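Local coordinates for possible atls1-like light-inducible protein (Prochlorococcus marinus, PDB 2XCZ), which belongs to the macrophage migration inhibitory factor (MIF) family, small proteins that assemble as trimers, though its own role remains unassigned, at residues L19-L31 / R72-I84. Numbering follows the deposited sequence.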
loop_
_atom_site.group_PDB
_atom_site.type_symbol
_atom_site.label_atom_id
_atom_site.label_comp_id
_atom_site.label_asym_id
_atom_site.label_seq_id
_atom_site.Cartn_x
_atom_site.Cartn_y
_atom_site.Cartn_z
ATOM N N LEU A 19 -3.839 -18.107 10.142
ATOM C CA LEU A 19 -4.796 -17.388 9.304
ATOM C C LEU A 19 -4.200 -17.095 7.916
ATOM O O LEU A 19 -4.846 -17.351 6.889
ATOM C CB LEU A 19 -5.184 -16.082 10.008
ATOM C CG LEU A 19 -6.216 -15.082 9.502
ATOM C CD1 LEU A 19 -6.548 -14.125 10.634
ATOM C CD2 LEU A 19 -5.711 -14.311 8.294
ATOM N N LEU A 20 -2.980 -16.555 7.894
ATOM C CA LEU A 20 -2.303 -16.215 6.637
ATOM C C LEU A 20 -1.910 -17.458 5.844
ATOM O O LEU A 20 -2.038 -17.488 4.617
ATOM C CB LEU A 20 -1.069 -15.349 6.910
ATOM C CG LEU A 20 -1.355 -13.910 7.374
ATOM C CD1 LEU A 20 -0.052 -13.196 7.730
ATOM C CD2 LEU A 20 -2.146 -13.094 6.336
ATOM N N GLN A 21 -1.447 -18.498 6.540
ATOM C CA GLN A 21 -1.091 -19.739 5.861
ATOM C C GLN A 21 -2.299 -20.382 5.181
ATOM O O GLN A 21 -2.212 -20.873 4.056
ATOM C CB GLN A 21 -0.450 -20.716 6.856
ATOM C CG GLN A 21 0.966 -20.340 7.258
ATOM C CD GLN A 21 1.446 -21.121 8.471
ATOM O OE1 GLN A 21 0.823 -21.093 9.537
ATOM N NE2 GLN A 21 2.570 -21.804 8.323
ATOM N N GLU A 22 -3.435 -20.367 5.865
ATOM C CA GLU A 22 -4.658 -20.894 5.288
ATOM C C GLU A 22 -5.094 -20.054 4.086
ATOM O O GLU A 22 -5.423 -20.595 3.037
ATOM C CB GLU A 22 -5.755 -20.961 6.335
ATOM C CG GLU A 22 -7.016 -21.657 5.848
ATOM C CD GLU A 22 -8.168 -21.531 6.824
ATOM O OE1 GLU A 22 -9.331 -21.586 6.374
ATOM O OE2 GLU A 22 -7.919 -21.363 8.034
ATOM N N LEU A 23 -5.090 -18.732 4.246
ATOM C CA LEU A 23 -5.358 -17.831 3.127
ATOM C C LEU A 23 -4.415 -18.050 1.921
ATOM O O LEU A 23 -4.847 -17.994 0.758
ATOM C CB LEU A 23 -5.313 -16.378 3.617
ATOM C CG LEU A 23 -5.604 -15.292 2.583
ATOM C CD1 LEU A 23 -6.952 -15.509 1.911
ATOM C CD2 LEU A 23 -5.516 -13.914 3.228
ATOM N N SER A 24 -3.137 -18.292 2.213
ATOM C CA SER A 24 -2.107 -18.508 1.206
ATOM C C SER A 24 -2.399 -19.729 0.320
ATOM O O SER A 24 -2.353 -19.637 -0.910
ATOM C CB SER A 24 -0.740 -18.652 1.887
ATOM O OG SER A 24 0.275 -18.934 0.946
ATOM N N SER A 25 -2.690 -20.870 0.943
ATOM C CA SER A 25 -3.007 -22.091 0.181
ATOM C C SER A 25 -4.308 -21.969 -0.626
ATOM O O SER A 25 -4.356 -22.382 -1.784
ATOM C CB SER A 25 -3.042 -23.315 1.090
ATOM O OG SER A 25 -3.733 -23.011 2.279
ATOM N N LYS A 26 -5.340 -21.392 -0.009
ATOM C CA LYS A 26 -6.618 -21.151 -0.685
ATOM C C LYS A 26 -6.468 -20.247 -1.898
ATOM O O LYS A 26 -7.019 -20.537 -2.972
ATOM C CB LYS A 26 -7.654 -20.588 0.293
ATOM C CG LYS A 26 -8.010 -21.615 1.376
ATOM C CD LYS A 26 -9.176 -21.200 2.241
ATOM C CE LYS A 26 -9.736 -22.435 2.937
ATOM N NZ LYS A 26 -10.851 -22.089 3.849
ATOM N N LEU A 27 -5.712 -19.162 -1.730
ATOM C CA LEU A 27 -5.461 -18.249 -2.840
ATOM C C LEU A 27 -4.640 -18.888 -3.963
ATOM O O LEU A 27 -4.920 -18.669 -5.144
ATOM C CB LEU A 27 -4.858 -16.914 -2.362
ATOM C CG LEU A 27 -4.782 -15.816 -3.438
ATOM C CD1 LEU A 27 -6.182 -15.352 -3.877
ATOM C CD2 LEU A 27 -3.959 -14.622 -2.954
ATOM N N ALA A 28 -3.636 -19.686 -3.608
ATOM C CA ALA A 28 -2.855 -20.395 -4.636
ATOM C C ALA A 28 -3.772 -21.270 -5.507
ATOM O O ALA A 28 -3.695 -21.241 -6.738
ATOM C CB ALA A 28 -1.765 -21.235 -4.002
ATOM N N GLU A 29 -4.639 -22.032 -4.851
ATOM C CA GLU A 29 -5.503 -22.960 -5.550
ATOM C C GLU A 29 -6.476 -22.216 -6.450
ATOM O O GLU A 29 -6.645 -22.579 -7.617
ATOM C CB GLU A 29 -6.258 -23.853 -4.572
ATOM C CG GLU A 29 -6.842 -25.082 -5.261
ATOM C CD GLU A 29 -8.268 -25.390 -4.848
ATOM O OE1 GLU A 29 -8.815 -24.689 -3.957
ATOM O OE2 GLU A 29 -8.842 -26.339 -5.430
ATOM N N LEU A 30 -7.100 -21.162 -5.924
ATOM C CA LEU A 30 -8.067 -20.397 -6.705
ATOM C C LEU A 30 -7.444 -19.737 -7.935
ATOM O O LEU A 30 -8.036 -19.753 -9.028
ATOM C CB LEU A 30 -8.790 -19.356 -5.834
ATOM C CG LEU A 30 -9.817 -18.442 -6.525
ATOM C CD1 LEU A 30 -10.884 -19.253 -7.285
ATOM C CD2 LEU A 30 -10.477 -17.495 -5.520
ATOM N N LEU A 31 -6.257 -19.154 -7.763
ATOM C CA LEU A 31 -5.572 -18.473 -8.865
ATOM C C LEU A 31 -4.806 -19.410 -9.803
ATOM O O LEU A 31 -4.303 -18.980 -10.846
ATOM C CB LEU A 31 -4.641 -17.387 -8.328
ATOM C CG LEU A 31 -5.324 -16.237 -7.586
ATOM C CD1 LEU A 31 -4.257 -15.227 -7.184
ATOM C CD2 LEU A 31 -6.396 -15.579 -8.447
ATOM N N ARG A 72 -12.906 -14.108 -11.874
ATOM C CA ARG A 72 -11.882 -14.293 -10.853
ATOM C C ARG A 72 -11.877 -13.253 -9.731
ATOM O O ARG A 72 -11.740 -13.624 -8.559
ATOM C CB ARG A 72 -10.495 -14.392 -11.497
ATOM C CG ARG A 72 -10.163 -15.770 -12.030
ATOM C CD ARG A 72 -9.595 -16.633 -10.918
ATOM N NE ARG A 72 -9.329 -17.994 -11.379
ATOM C CZ ARG A 72 -8.194 -18.404 -11.937
ATOM N NH1 ARG A 72 -7.174 -17.570 -12.109
ATOM N NH2 ARG A 72 -8.075 -19.666 -12.318
ATOM N N THR A 73 -12.030 -11.970 -10.068
ATOM C CA THR A 73 -12.018 -10.951 -9.005
ATOM C C THR A 73 -13.230 -11.113 -8.092
ATOM O O THR A 73 -13.103 -10.944 -6.882
ATOM C CB THR A 73 -11.881 -9.481 -9.508
ATOM O OG1 THR A 73 -12.990 -9.155 -10.353
ATOM C CG2 THR A 73 -10.565 -9.272 -10.258
ATOM N N GLN A 74 -14.389 -11.493 -8.647
ATOM C CA GLN A 74 -15.542 -11.847 -7.794
ATOM C C GLN A 74 -15.255 -13.052 -6.882
ATOM O O GLN A 74 -15.553 -13.024 -5.681
ATOM C CB GLN A 74 -16.829 -12.072 -8.615
ATOM C CG GLN A 74 -17.578 -10.780 -8.948
ATOM C CD GLN A 74 -18.924 -10.989 -9.668
ATOM O OE1 GLN A 74 -19.408 -12.116 -9.830
ATOM N NE2 GLN A 74 -19.529 -9.881 -10.105
ATOM N N GLU A 75 -14.677 -14.106 -7.453
ATOM C CA GLU A 75 -14.371 -15.310 -6.705
ATOM C C GLU A 75 -13.323 -15.069 -5.628
ATOM O O GLU A 75 -13.424 -15.623 -4.533
ATOM C CB GLU A 75 -13.901 -16.426 -7.651
ATOM C CG GLU A 75 -14.998 -16.903 -8.596
ATOM C CD GLU A 75 -14.475 -17.744 -9.748
ATOM O OE1 GLU A 75 -13.284 -18.116 -9.737
ATOM O OE2 GLU A 75 -15.264 -18.035 -10.673
ATOM N N VAL A 76 -12.314 -14.256 -5.943
ATOM C CA VAL A 76 -11.291 -13.916 -4.949
ATOM C C VAL A 76 -11.928 -13.095 -3.822
ATOM O O VAL A 76 -11.683 -13.337 -2.637
ATOM C CB VAL A 76 -10.071 -13.173 -5.567
ATOM C CG1 VAL A 76 -9.125 -12.682 -4.473
ATOM C CG2 VAL A 76 -9.310 -14.087 -6.551
ATOM N N SER A 77 -12.795 -12.160 -4.185
ATOM C CA SER A 77 -13.460 -11.355 -3.171
ATOM C C SER A 77 -14.316 -12.236 -2.250
ATOM O O SER A 77 -14.313 -12.059 -1.037
ATOM C CB SER A 77 -14.301 -10.256 -3.818
ATOM O OG SER A 77 -14.953 -9.498 -2.824
ATOM N N GLU A 78 -15.022 -13.200 -2.827
ATOM C CA GLU A 78 -15.821 -14.103 -2.006
ATOM C C GLU A 78 -14.928 -14.868 -1.019
ATOM O O GLU A 78 -15.225 -14.922 0.180
ATOM C CB GLU A 78 -16.655 -15.045 -2.882
ATOM C CG GLU A 78 -17.593 -15.972 -2.108
ATOM C CD GLU A 78 -18.255 -17.017 -2.998
ATOM O OE1 GLU A 78 -17.766 -17.259 -4.131
ATOM O OE2 GLU A 78 -19.268 -17.605 -2.558
ATOM N N LEU A 79 -13.827 -15.426 -1.520
ATOM C CA LEU A 79 -12.859 -16.131 -0.681
ATOM C C LEU A 79 -12.312 -15.246 0.435
ATOM O O LEU A 79 -12.344 -15.617 1.624
ATOM C CB LEU A 79 -11.696 -16.677 -1.530
ATOM C CG LEU A 79 -10.426 -17.114 -0.777
ATOM C CD1 LEU A 79 -10.657 -18.350 0.109
ATOM C CD2 LEU A 79 -9.282 -17.339 -1.772
ATOM N N VAL A 80 -11.804 -14.081 0.039
ATOM C CA VAL A 80 -11.096 -13.190 0.948
ATOM C C VAL A 80 -12.032 -12.598 2.003
ATOM O O VAL A 80 -11.710 -12.604 3.201
ATOM C CB VAL A 80 -10.349 -12.085 0.165
ATOM C CG1 VAL A 80 -9.816 -10.994 1.093
ATOM C CG2 VAL A 80 -9.209 -12.714 -0.628
ATOM N N CYS A 81 -13.188 -12.096 1.570
ATOM C CA CYS A 81 -14.159 -11.522 2.511
ATOM C C CYS A 81 -14.645 -12.594 3.479
ATOM O O CYS A 81 -14.770 -12.340 4.679
ATOM C CB CYS A 81 -15.338 -10.881 1.788
ATOM S SG CYS A 81 -14.886 -9.384 0.900
ATOM N N GLY A 82 -14.879 -13.796 2.955
ATOM C CA GLY A 82 -15.313 -14.916 3.797
ATOM C C GLY A 82 -14.281 -15.313 4.841
ATOM O O GLY A 82 -14.614 -15.506 6.028
ATOM N N HIS A 83 -13.026 -15.412 4.407
ATOM C CA HIS A 83 -11.915 -15.777 5.285
ATOM C C HIS A 83 -11.737 -14.726 6.388
ATOM O O HIS A 83 -11.565 -15.058 7.567
ATOM C CB HIS A 83 -10.626 -15.935 4.468
ATOM C CG HIS A 83 -9.523 -16.617 5.215
ATOM N ND1 HIS A 83 -9.494 -17.981 5.408
ATOM C CD2 HIS A 83 -8.419 -16.123 5.827
ATOM C CE1 HIS A 83 -8.419 -18.299 6.111
ATOM N NE2 HIS A 83 -7.745 -17.189 6.370
ATOM N N ILE A 84 -11.811 -13.450 6.007
ATOM C CA ILE A 84 -11.634 -12.367 6.963
ATOM C C ILE A 84 -12.809 -12.250 7.954
ATOM O O ILE A 84 -12.602 -12.011 9.139
ATOM C CB ILE A 84 -11.308 -11.024 6.258
ATOM C CG1 ILE A 84 -9.916 -11.119 5.614
ATOM C CG2 ILE A 84 -11.391 -9.872 7.255
ATOM C CD1 ILE A 84 -9.603 -10.029 4.609
HETATM O O HOH W 1 -8.981 -21.736 -10.554
HETATM O O HOH W 2 -5.021 -19.093 -13.471
#
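Segments 19-31 and 72-84, parts of helices 16-31 and 72-88, run nearly antiparallel (164°), their axes 10.8 Å apart; the CA atoms of Leu23 and His83, and of Leu30 and Val76, lie nearest each other. With CG anti to the backbone N (chi1 -166°), the His83 ring reaches across so that NE2 donates to Leu19 O (2.9 Å, 148° at the hydrogen). Leu23 N gives that oxygen its helical bond from the opposite face of the carbonyl plane, so two donors grip it. Glu22 lies at the ring edge, its carboxylate perpendicular to the ring and its CD 3.3 Å from His83 CE1; Lys26 NZ forms a salt bridge with Glu22 OE1 at its anti lone pair. Midway, Leu79 splits its methyls: CD1 packs against Lys26 CB (3.7 Å), CD2 against Leu30 CD2 (3.9 Å). Val76 CG2 is shared: Leu30 CD2 touches it at 3.7 Å, and Leu31, crossing Val76 at about a right angle, brings CD2 to it as well. At the far end one face of the Arg72 guanidinium lies against Leu30 O, a water joins NH1 to Leu31 O, and NH1 also bonds Ala67 O. Both helices cover one face of the MIF-fold sheet: Leu23, Leu27 and Val80 rest on Ile4, Val76 on Phe99.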